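Polysaccharide deacetylase (Bacillus anthracis, PDB 2J13) probably removes N-acetyl groups from bacterial cell-wall peptidoglycan, as a zinc-binding family 4 carbohydrate esterase. Local coordinates at residues G156-R161 against N173-L178; S134-I139 against K146-V151. All blocks are in the same frame, centred on the assembly; numbering follows the deposited sequence. Where two conformers were deposited one is given.

Contact 1. Residues G156-R161 against N173-L178; sequences GVFSER and NVFWSL
The rings of Phe-158 and Phe-175 meet obliquely, with their planes at 60° and their centroids 5.2 Å apart. The pair lies in the NodB homology region of a family 4 carbohydrate esterase. At the edge of the Phe-158 ring, in its plane, lies the carbonyl oxygen of Gly-156. The far corner of Phe-175 does the touching: its CZ comes 3.8 Å from Phe-158 CD1. Outside the pair, Phe-175 stacks on Trp-20, and Phe-158 meets Tyr-37 edge-to-face. Leu-163 on helix 160-168 touches both phenylalanines.

Helix 160-168 starts at the end of segment 156-161 and leads back to strand 172-174, which runs into segment 173-178. Strand 172-174 is a parallel neighbour of strand 150-151. Strand 157-158 pairs instead antiparallel with strand 18-19, from the N-terminal part of the chain. The two segments share no hydrogen bond, and the contact is made by aromatic side chains and the Gly-156 backbone.

Phe-175 has CG beside its backbone N (chi1 -68°), and from there its ring reaches across to segment 156-161. Its CE1 also comes 3.9 Å from Gly-156 O. Gly-156 has a positive phi of 64°, which suits a glycine, and its backbone lies against the indole of Trp-176. That indole also lies close to a bound cacodylate and a bound acetate, probably from the crystallisation liquor. Its outer corner meets the glycine backbone, with Trp-176 CH2 3.9 Å from Gly-156 CA.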
loop_
_atom_site.group_PDB
_atom_site.type_symbol
_atom_site.label_atom_id
_atom_site.label_comp_id
_atom_site.label_asym_id
_atom_site.label_seq_id
_atom_site.Cartn_x
_atom_site.Cartn_y
_atom_site.Cartn_z
ATOM N N GLY A 156 6.136 8.000 -1.392
ATOM C CA GLY A 156 5.855 7.898 -2.809
ATOM C C GLY A 156 7.017 8.376 -3.678
ATOM O O GLY A 156 6.825 8.721 -4.848
ATOM N N VAL A 157 8.223 8.376 -3.105
ATOM C CA VAL A 157 9.412 8.803 -3.843
ATOM C C VAL A 157 9.994 7.631 -4.624
ATOM O O VAL A 157 10.211 6.508 -4.085
ATOM C CB VAL A 157 10.435 9.471 -2.936
ATOM C CG1 VAL A 157 11.740 9.804 -3.706
ATOM C CG2 VAL A 157 9.831 10.736 -2.267
ATOM N N PHE A 158 10.297 7.890 -5.888
ATOM C CA PHE A 158 10.839 6.876 -6.782
ATOM C C PHE A 158 11.708 7.487 -7.888
ATOM O O PHE A 158 11.610 8.697 -8.167
ATOM C CB PHE A 158 9.745 6.044 -7.435
ATOM C CG PHE A 158 8.878 6.826 -8.396
ATOM C CD1 PHE A 158 7.862 7.642 -7.909
ATOM C CD2 PHE A 158 9.097 6.747 -9.752
ATOM C CE1 PHE A 158 7.063 8.389 -8.774
ATOM C CE2 PHE A 158 8.301 7.486 -10.627
ATOM C CZ PHE A 158 7.288 8.299 -10.109
ATOM N N SER A 159 12.507 6.617 -8.486
ATOM C CA SER A 159 13.170 6.864 -9.782
ATOM C C SER A 159 12.974 5.671 -10.676
ATOM O O SER A 159 12.488 4.637 -10.267
ATOM C CB SER A 159 14.657 7.129 -9.563
ATOM O OG SER A 159 15.266 5.976 -8.988
ATOM N N GLU A 160 13.354 5.781 -11.941
ATOM C CA GLU A 160 13.411 4.614 -12.788
ATOM C C GLU A 160 14.206 3.476 -12.143
ATOM O O GLU A 160 13.801 2.305 -12.199
ATOM C CB GLU A 160 14.027 4.968 -14.155
ATOM C CG GLU A 160 13.782 3.879 -15.156
ATOM C CD GLU A 160 14.527 4.057 -16.481
ATOM O OE1 GLU A 160 15.544 4.797 -16.542
ATOM O OE2 GLU A 160 14.067 3.406 -17.450
ATOM N N ARG A 161 15.346 3.815 -11.555
ATOM C CA ARG A 161 16.198 2.806 -10.920
ATOM C C ARG A 161 15.481 2.070 -9.790
ATOM O O ARG A 161 15.487 0.840 -9.757
ATOM C CB ARG A 161 17.473 3.428 -10.387
ATOM C CG ARG A 161 18.480 2.364 -9.949
ATOM C CD ARG A 161 19.505 2.898 -9.047
ATOM N NE ARG A 161 20.602 1.944 -8.960
ATOM C CZ ARG A 161 21.523 1.817 -9.903
ATOM N NH1 ARG A 161 21.482 2.595 -10.984
ATOM N NH2 ARG A 161 22.474 0.901 -9.768
ATOM N N ASN A 173 5.291 -2.327 -7.526
ATOM C CA ASN A 173 5.380 -0.993 -6.992
ATOM C C ASN A 173 3.937 -0.440 -6.983
ATOM O O ASN A 173 3.377 -0.155 -8.050
ATOM C CB ASN A 173 6.196 -0.138 -7.946
ATOM C CG ASN A 173 7.696 -0.504 -7.960
ATOM O OD1 ASN A 173 8.418 -0.179 -7.015
ATOM N ND2 ASN A 173 8.160 -1.157 -9.047
ATOM N N VAL A 174 3.389 -0.239 -5.798
ATOM C CA VAL A 174 1.970 0.094 -5.649
ATOM C C VAL A 174 1.833 1.514 -5.139
ATOM O O VAL A 174 2.187 1.817 -3.995
ATOM C CB VAL A 174 1.255 -0.863 -4.702
ATOM C CG1 VAL A 174 -0.233 -0.516 -4.671
ATOM C CG2 VAL A 174 1.470 -2.318 -5.108
ATOM N N PHE A 175 1.321 2.398 -6.007
ATOM C CA PHE A 175 1.075 3.782 -5.643
ATOM C C PHE A 175 -0.396 3.950 -5.297
ATOM O O PHE A 175 -0.956 3.028 -4.742
ATOM C CB PHE A 175 1.596 4.692 -6.757
ATOM C CG PHE A 175 3.085 4.662 -6.861
ATOM C CD1 PHE A 175 3.858 5.443 -6.037
ATOM C CD2 PHE A 175 3.694 3.821 -7.733
ATOM C CE1 PHE A 175 5.245 5.396 -6.114
ATOM C CE2 PHE A 175 5.088 3.783 -7.828
ATOM C CZ PHE A 175 5.834 4.567 -7.012
ATOM N N TRP A 176 -1.023 5.069 -5.626
ATOM C CA TRP A 176 -2.446 5.295 -5.258
ATOM C C TRP A 176 -3.039 6.297 -6.213
ATOM O O TRP A 176 -2.306 7.007 -6.898
ATOM C CB TRP A 176 -2.592 5.802 -3.819
ATOM C CG TRP A 176 -1.905 7.074 -3.521
ATOM C CD1 TRP A 176 -2.405 8.334 -3.584
ATOM C CD2 TRP A 176 -0.529 7.216 -3.125
ATOM N NE1 TRP A 176 -1.448 9.255 -3.236
ATOM C CE2 TRP A 176 -0.280 8.592 -2.958
ATOM C CE3 TRP A 176 0.511 6.311 -2.903
ATOM C CZ2 TRP A 176 0.970 9.082 -2.580
ATOM C CZ3 TRP A 176 1.733 6.802 -2.531
ATOM C CH2 TRP A 176 1.961 8.166 -2.376
ATOM N N SER A 177 -4.356 6.381 -6.226
ATOM C CA SER A 177 -5.019 7.402 -7.045
ATOM C C SER A 177 -5.763 8.478 -6.279
ATOM O O SER A 177 -5.997 9.592 -6.822
ATOM C CB SER A 177 -5.904 6.740 -8.088
ATOM O OG SER A 177 -7.023 6.128 -7.495
ATOM N N LEU A 178 -6.046 8.213 -5.013
ATOM C CA LEU A 178 -6.716 9.130 -4.142
ATOM C C LEU A 178 -6.167 8.959 -2.753
ATOM O O LEU A 178 -6.162 7.848 -2.252
ATOM C CB LEU A 178 -8.198 8.743 -4.143
ATOM C CG LEU A 178 -9.240 9.841 -4.152
ATOM C CD1 LEU A 178 -8.995 10.805 -5.331
ATOM C CD2 LEU A 178 -10.591 9.135 -4.218
#

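Contact 2. Residues S134-I139 against K146-V151; sequences SVTEEI and KEVKYV
Val-148 fits between Thr-136 and Ile-139, which lie one turn apart on helix 125-143. This is the packed part of the contact. The CG2 methyls of Val-148 and Ile-139 touch at 3.7 Å. Ile-139 CD1 reaches the same Val-148 methyl at 4.0 Å. Thr-136 and Val-148 lie alongside each other, pointing opposite ways. Thr-136 CG2 is 3.8 Å from Val-148 CB, and Thr-136 OG1 is 3.7 Å from Val-148 CG1. With Val-148 CG1 anti to its backbone N (chi1 176°), CG1 lies nearest the threonine hydroxyl, and CG2 nearest Ile-139 CG2.

The contact joins helix 125-143 to the chain leading into strand 150-151, within the NodB homology region. Ile-139 also rests on Ile-110 and Val-88, from two strands of the larger parallel sheet.

The other side is loose. Glu-137 and Glu-147 are exposed, and their CB atoms point away from the opposite segment.

No hydrogen bond crosses between the segments. The buried Thr-136 OG1 bonds to Tyr-171 OH instead. The threonine methyl and hydroxyl oxygen thus both pack on Val-148, while the oxygen's hydrogen bond ties the helix to the residue before strand 172-174.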
loop_
_atom_site.group_PDB
_atom_site.type_symbol
_atom_site.label_atom_id
_atom_site.label_comp_id
_atom_site.label_asym_id
_atom_site.label_seq_id
_atom_site.Cartn_x
_atom_site.Cartn_y
_atom_site.Cartn_z
ATOM N N SER A 134 14.366 -7.250 4.586
ATOM C CA SER A 134 14.171 -7.340 6.030
ATOM C C SER A 134 12.693 -7.311 6.429
ATOM O O SER A 134 12.258 -8.096 7.286
ATOM C CB SER A 134 14.966 -6.286 6.782
ATOM O OG SER A 134 14.612 -4.994 6.422
ATOM N N VAL A 135 11.914 -6.425 5.829
ATOM C CA VAL A 135 10.480 -6.380 6.078
ATOM C C VAL A 135 9.777 -7.620 5.575
ATOM O O VAL A 135 8.904 -8.166 6.272
ATOM C CB VAL A 135 9.803 -5.085 5.466
ATOM C CG1 VAL A 135 8.271 -5.120 5.557
ATOM C CG2 VAL A 135 10.289 -3.864 6.165
ATOM N N THR A 136 10.108 -8.080 4.380
ATOM C CA THR A 136 9.464 -9.263 3.811
ATOM C C THR A 136 9.662 -10.476 4.709
ATOM O O THR A 136 8.713 -11.157 5.076
ATOM C CB THR A 136 9.943 -9.553 2.395
ATOM O OG1 THR A 136 9.460 -8.502 1.532
ATOM C CG2 THR A 136 9.408 -10.896 1.891
ATOM N N GLU A 137 10.901 -10.677 5.103
ATOM C CA GLU A 137 11.221 -11.813 5.989
ATOM C C GLU A 137 10.529 -11.662 7.345
ATOM O O GLU A 137 10.022 -12.660 7.915
ATOM C CB GLU A 137 12.734 -11.920 6.147
ATOM C CG GLU A 137 13.440 -12.273 4.844
ATOM C CD GLU A 137 14.948 -12.437 4.976
ATOM O OE1 GLU A 137 15.531 -12.095 6.023
ATOM O OE2 GLU A 137 15.543 -12.894 3.974
ATOM N N GLU A 138 10.491 -10.457 7.900
ATOM C CA GLU A 138 9.819 -10.223 9.181
ATOM C C GLU A 138 8.305 -10.450 9.079
ATOM O O GLU A 138 7.708 -11.093 9.972
ATOM C CB GLU A 138 10.130 -8.834 9.703
ATOM C CG GLU A 138 9.942 -8.607 11.151
ATOM C CD GLU A 138 11.035 -9.280 12.032
ATOM O OE1 GLU A 138 12.222 -9.412 11.608
ATOM O OE2 GLU A 138 10.702 -9.665 13.165
ATOM N N ILE A 139 7.666 -9.958 8.024
ATOM C CA ILE A 139 6.236 -10.225 7.828
ATOM C C ILE A 139 5.946 -11.740 7.807
ATOM O O ILE A 139 5.073 -12.242 8.542
ATOM C CB ILE A 139 5.698 -9.582 6.519
ATOM C CG1 ILE A 139 5.651 -8.063 6.643
ATOM C CG2 ILE A 139 4.314 -10.170 6.178
ATOM C CD1 ILE A 139 5.510 -7.366 5.240
ATOM N N LYS A 146 2.135 -15.921 3.456
ATOM C CA LYS A 146 2.937 -16.746 2.548
ATOM C C LYS A 146 3.843 -15.940 1.633
ATOM O O LYS A 146 5.015 -16.287 1.444
ATOM C CB LYS A 146 2.014 -17.619 1.701
ATOM C CG LYS A 146 2.722 -18.589 0.769
ATOM C CD LYS A 146 1.755 -19.173 -0.239
ATOM C CE LYS A 146 2.451 -20.067 -1.250
ATOM N NZ LYS A 146 1.515 -20.423 -2.355
ATOM N N GLU A 147 3.284 -14.874 1.050
ATOM C CA GLU A 147 3.975 -14.114 0.037
ATOM C C GLU A 147 3.842 -12.647 0.420
ATOM O O GLU A 147 2.835 -12.256 1.005
ATOM C CB GLU A 147 3.328 -14.342 -1.323
ATOM C CG GLU A 147 3.409 -15.780 -1.900
ATOM C CD GLU A 147 4.847 -16.261 -2.084
ATOM O OE1 GLU A 147 5.747 -15.413 -2.287
ATOM O OE2 GLU A 147 5.097 -17.496 -2.031
ATOM N N VAL A 148 4.857 -11.865 0.074
ATOM C CA VAL A 148 4.807 -10.406 0.200
ATOM C C VAL A 148 5.082 -9.871 -1.206
ATOM O O VAL A 148 6.236 -9.812 -1.644
ATOM C CB VAL A 148 5.814 -9.878 1.221
ATOM C CG1 VAL A 148 5.799 -8.353 1.263
ATOM C CG2 VAL A 148 5.559 -10.470 2.654
ATOM N N LYS A 149 4.033 -9.475 -1.915
ATOM C CA LYS A 149 4.081 -9.134 -3.336
ATOM C C LYS A 149 4.123 -7.628 -3.598
ATOM O O LYS A 149 4.476 -7.196 -4.686
ATOM C CB LYS A 149 2.815 -9.662 -4.028
ATOM C CG LYS A 149 2.632 -11.201 -4.050
ATOM C CD LYS A 149 1.849 -11.614 -5.293
ATOM C CE LYS A 149 0.401 -11.112 -5.284
ATOM N NZ LYS A 149 -0.383 -11.179 -6.607
ATOM N N TYR A 150 3.709 -6.839 -2.607
ATOM C CA TYR A 150 3.372 -5.418 -2.821
ATOM C C TYR A 150 4.293 -4.511 -2.011
ATOM O O TYR A 150 4.369 -4.628 -0.800
ATOM C CB TYR A 150 1.904 -5.161 -2.475
ATOM C CG TYR A 150 0.987 -6.117 -3.184
ATOM C CD1 TYR A 150 0.868 -6.104 -4.569
ATOM C CD2 TYR A 150 0.262 -7.063 -2.480
ATOM C CE1 TYR A 150 0.042 -7.020 -5.224
ATOM C CE2 TYR A 150 -0.541 -7.956 -3.117
ATOM C CZ TYR A 150 -0.645 -7.943 -4.487
ATOM O OH TYR A 150 -1.470 -8.867 -5.121
ATOM N N VAL A 151 4.927 -3.565 -2.701
ATOM C CA VAL A 151 5.770 -2.561 -2.075
ATOM C C VAL A 151 5.183 -1.190 -2.367
ATOM O O VAL A 151 4.845 -0.919 -3.497
ATOM C CB VAL A 151 7.225 -2.659 -2.599
ATOM C CG1 VAL A 151 8.005 -1.410 -2.245
ATOM C CG2 VAL A 151 7.865 -3.929 -2.029
#

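Both contacts are buried, and their centres lie about 18 Å apart. They follow one another along the chain, contact 2 closing before contact 1 opens. Strands 150-151 and 172-174 are parallel neighbours in one sheet, which brings the contacts together. Val-174 N lies 2.8 Å from Val-151 O, a probable hydrogen bond, and the side chains of Val-174 and Tyr-150 pack nearby. Contact 1 is aromatic and sets the chain around strand 157-158, which pairs with strand 18-19, against the end of strand 172-174. Contact 2 is aliphatic and sets a helix against the approach to the sheet, with charged side chains at its outer side. Neither has a hydrogen bond between its own segments.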